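PDB 3B2N: uncharacterized protein Q99UF4 from Staphylococcus aureus, which is probably the receiver part of a LuxR-family DNA-binding response regulator, taking up a phosphoryl signal that controls transcription. Local coordinates for residues A[5-10]-A[43-48]. Sequence-based numbering, arbitrary orientation.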
ATOM      1  N   SER A   5       3.431 -10.082  -6.427  1.00 36.58           N
ATOM      2  CA  SER A   5       3.811  -8.745  -6.906  1.00 36.17           C
ATOM      3  C   SER A   5       3.185  -7.607  -6.100  1.00 34.14           C
ATOM      4  O   SER A   5       2.055  -7.714  -5.631  1.00 32.40           O
ATOM      5  CB  SER A   5       3.495  -8.586  -8.382  1.00 36.90           C
ATOM      6  OG  SER A   5       2.138  -8.894  -8.616  1.00 34.46           O
ATOM      7  N   LEU A   6       3.948  -6.516  -5.970  1.00 32.94           N
ATOM      8  CA  LEU A   6       3.603  -5.390  -5.162  1.00 33.42           C
ATOM      9  C   LEU A   6       3.895  -4.096  -5.903  1.00 32.30           C
ATOM     10  O   LEU A   6       4.908  -3.993  -6.603  1.00 32.63           O
ATOM     11  CB  LEU A   6       4.519  -5.339  -3.927  1.00 35.67           C
ATOM     12  CG  LEU A   6       4.074  -5.679  -2.524  1.00 60.00           C
ATOM     13  CD1 LEU A   6       3.783  -7.144  -2.511  1.00 46.59           C
ATOM     14  CD2 LEU A   6       5.232  -5.389  -1.586  1.00 48.21           C
ATOM     15  N   ILE A   7       3.066  -3.091  -5.665  1.00 28.77           N
ATOM     16  CA  ILE A   7       3.425  -1.721  -5.966  1.00 27.41           C
ATOM     17  C   ILE A   7       3.426  -0.968  -4.631  1.00 27.66           C
ATOM     18  O   ILE A   7       2.578  -1.215  -3.763  1.00 28.36           O
ATOM     19  CB  ILE A   7       2.442  -1.076  -7.020  1.00 25.60           C
ATOM     20  CG1 ILE A   7       2.652  -1.724  -8.397  1.00 26.66           C
ATOM     21  CG2 ILE A   7       2.611   0.505  -7.040  1.00 25.44           C
ATOM     22  CD1 ILE A   7       1.714  -1.280  -9.544  1.00 30.60           C
ATOM     23  N   ILE A   8       4.361  -0.032  -4.468  1.00 27.93           N
ATOM     24  CA  ILE A   8       4.482   0.707  -3.221  1.00 28.60           C
ATOM     25  C   ILE A   8       4.330   2.159  -3.510  1.00 30.16           C
ATOM     26  O   ILE A   8       5.047   2.703  -4.368  1.00 30.57           O
ATOM     27  CB  ILE A   8       5.833   0.503  -2.529  1.00 29.75           C
ATOM     28  CG1 ILE A   8       5.998  -0.995  -2.205  1.00 34.77           C
ATOM     29  CG2 ILE A   8       5.909   1.446  -1.226  1.00 26.07           C
ATOM     30  CD1 ILE A   8       7.383  -1.378  -1.745  1.00 31.86           C
ATOM     31  N   ALA A   9       3.365   2.796  -2.858  1.00 29.61           N
ATOM     32  CA  ALA A   9       3.248   4.239  -3.081  1.00 28.47           C
ATOM     33  C   ALA A   9       3.465   4.860  -1.694  1.00 29.29           C
ATOM     34  O   ALA A   9       2.673   4.627  -0.761  1.00 30.48           O
ATOM     35  CB  ALA A   9       1.844   4.600  -3.652  1.00 25.48           C
ATOM     36  N   GLU A  10       4.511   5.651  -1.546  1.00 30.23           N
ATOM     37  CA  GLU A  10       4.849   6.238  -0.261  1.00 31.01           C
ATOM     38  C   GLU A  10       5.455   7.654  -0.421  1.00 32.49           C
ATOM     39  O   GLU A  10       6.331   7.902  -1.273  1.00 34.42           O
ATOM     40  CB  GLU A  10       5.783   5.280   0.519  1.00 29.53           C
ATOM     41  CG  GLU A  10       6.735   5.980   1.565  1.00 27.68           C
ATOM     42  CD  GLU A  10       5.959   6.582   2.763  1.00 34.78           C
ATOM     43  OE1 GLU A  10       4.975   5.956   3.242  1.00 32.69           O
ATOM     44  OE2 GLU A  10       6.304   7.705   3.196  1.00 30.27           O
ATOM     45  N   LYS A  43      -2.296   4.787 -11.910  1.00 32.66           N
ATOM     46  CA  LYS A  43      -1.951   4.437 -13.275  1.00 35.53           C
ATOM     47  C   LYS A  43      -1.061   3.190 -13.330  1.00 35.80           C
ATOM     48  O   LYS A  43      -1.327   2.278 -14.100  1.00 35.87           O
ATOM     49  CB  LYS A  43      -1.297   5.617 -14.038  1.00 36.63           C
ATOM     50  CG  LYS A  43      -2.098   6.951 -14.153  1.00 70.80           C
ATOM     51  CD  LYS A  43      -3.643   6.836 -14.272  1.00 51.70           C
ATOM     52  CE  LYS A  43      -4.165   6.141 -15.565  1.00 76.71           C
ATOM     53  NZ  LYS A  43      -4.422   7.034 -16.764  1.00 60.10           N
ATOM     54  N   LEU A  44      -0.016   3.148 -12.510  1.00 35.98           N
ATOM     55  CA  LEU A  44       0.842   1.959 -12.403  1.00 35.55           C
ATOM     56  C   LEU A  44       0.022   0.710 -12.037  1.00 35.00           C
ATOM     57  O   LEU A  44       0.173  -0.341 -12.643  1.00 35.33           O
ATOM     58  CB  LEU A  44       1.955   2.193 -11.375  1.00 34.69           C
ATOM     59  CG  LEU A  44       2.970   3.245 -11.803  1.00 44.81           C
ATOM     60  CD1 LEU A  44       3.671   3.864 -10.615  1.00 32.48           C
ATOM     61  CD2 LEU A  44       3.964   2.625 -12.760  1.00 34.49           C
ATOM     62  N   ILE A  45      -0.847   0.839 -11.052  1.00 34.04           N
ATOM     63  CA  ILE A  45      -1.722  -0.261 -10.648  1.00 36.87           C
ATOM     64  C   ILE A  45      -2.558  -0.812 -11.820  1.00 39.60           C
ATOM     65  O   ILE A  45      -2.602  -2.021 -12.043  1.00 40.52           O
ATOM     66  CB  ILE A  45      -2.606   0.176  -9.441  1.00 37.18           C
ATOM     67  CG1 ILE A  45      -1.739   0.385  -8.189  1.00 37.69           C
ATOM     68  CG2 ILE A  45      -3.742  -0.818  -9.127  1.00 37.79           C
ATOM     69  CD1 ILE A  45      -2.450   1.198  -7.091  1.00 36.76           C
ATOM     70  N   GLU A  46      -3.201   0.067 -12.583  1.00 40.81           N
ATOM     71  CA  GLU A  46      -3.983  -0.387 -13.746  1.00 42.35           C
ATOM     72  C   GLU A  46      -3.091  -0.979 -14.847  1.00 41.98           C
ATOM     73  O   GLU A  46      -3.447  -1.976 -15.464  1.00 41.95           O
ATOM     74  CB  GLU A  46      -4.870   0.731 -14.309  1.00 42.36           C
ATOM     75  CG  GLU A  46      -5.965   1.145 -13.364  1.00 64.95           C
ATOM     76  CD  GLU A  46      -6.654   2.434 -13.779  1.00 55.00           C
ATOM     77  OE1 GLU A  46      -7.885   2.532 -13.547  1.00 67.16           O
ATOM     78  OE2 GLU A  46      -5.974   3.343 -14.336  1.00 69.12           O
ATOM     79  N   GLU A  47      -1.935  -0.372 -15.079  1.00 41.72           N
ATOM     80  CA  GLU A  47      -0.979  -0.917 -16.023  1.00 43.64           C
ATOM     81  C   GLU A  47      -0.476  -2.313 -15.611  1.00 44.38           C
ATOM     82  O   GLU A  47      -0.486  -3.228 -16.449  1.00 43.83           O
ATOM     83  CB  GLU A  47       0.207   0.035 -16.243  1.00 43.98           C
ATOM     84  CG  GLU A  47       1.220  -0.446 -17.289  1.00 67.98           C
ATOM     85  CD  GLU A  47       2.577   0.272 -17.214  1.00 52.38           C
ATOM     86  OE1 GLU A  47       3.463  -0.049 -18.041  1.00 71.28           O
ATOM     87  OE2 GLU A  47       2.770   1.156 -16.344  1.00 71.58           O
ATOM     88  N   TYR A  48      -0.044  -2.476 -14.349  1.00 43.29           N
ATOM     89  CA  TYR A  48       0.680  -3.706 -13.935  1.00 43.17           C
ATOM     90  C   TYR A  48      -0.157  -4.788 -13.239  1.00 43.31           C
ATOM     91  O   TYR A  48       0.304  -5.927 -13.117  1.00 43.42           O
ATOM     92  CB  TYR A  48       1.888  -3.391 -13.045  1.00 43.46           C
ATOM     93  CG  TYR A  48       3.043  -2.734 -13.747  1.00 49.64           C
ATOM     94  CD1 TYR A  48       3.910  -3.480 -14.559  1.00 50.59           C
ATOM     95  CD2 TYR A  48       3.288  -1.358 -13.589  1.00 45.15           C
ATOM     96  CE1 TYR A  48       4.983  -2.866 -15.212  1.00 51.95           C
ATOM     97  CE2 TYR A  48       4.335  -0.732 -14.227  1.00 46.13           C
ATOM     98  CZ  TYR A  48       5.197  -1.486 -15.038  1.00 56.75           C
ATOM     99  OH  TYR A  48       6.259  -0.867 -15.674  1.00 51.96           O
TER
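Ile7 reaches from the strand to the helix with one methyl group, CD1, and every contact it makes with residues 43-48 runs through this methyl. This methyl lands on backbone as much as on side chains. Ile7 CD1 lies 3.6 Å from Leu44 O and 3.7 Å from Ile45 N, against the peptide joining those residues. Around Ile7 CD1 stand Leu44 CB at 3.9 Å, Ile45 CG1 at 4.1 Å and Tyr48 CB at 4.1 Å. The Ile7 side chain leaves the backbone toward the helix, and the anti outer torsion (chi2 176°) extends it so that CD1 meets the helix. Leu44 O also accepts the backbone hydrogen bond from Tyr48 N, a regular turn of the helix. Leu44 CD2 lies at the edge of the Tyr48 ring, in its plane, while Glu47 CD lies above one face, offset toward the rim. Further out, Leu44 touches Ala33, and Ile45 packs on Val53 and Ile78. Backbone bonds to Val52 and Ile54 hold Ile7 in the sheet. Strand 5-9 and helix 43-48 run nearly antiparallel, at 168°, with their axes 9.6 Å apart. This is helix-on-sheet packing within the alternating beta-alpha fold of CheY-like receiver domains.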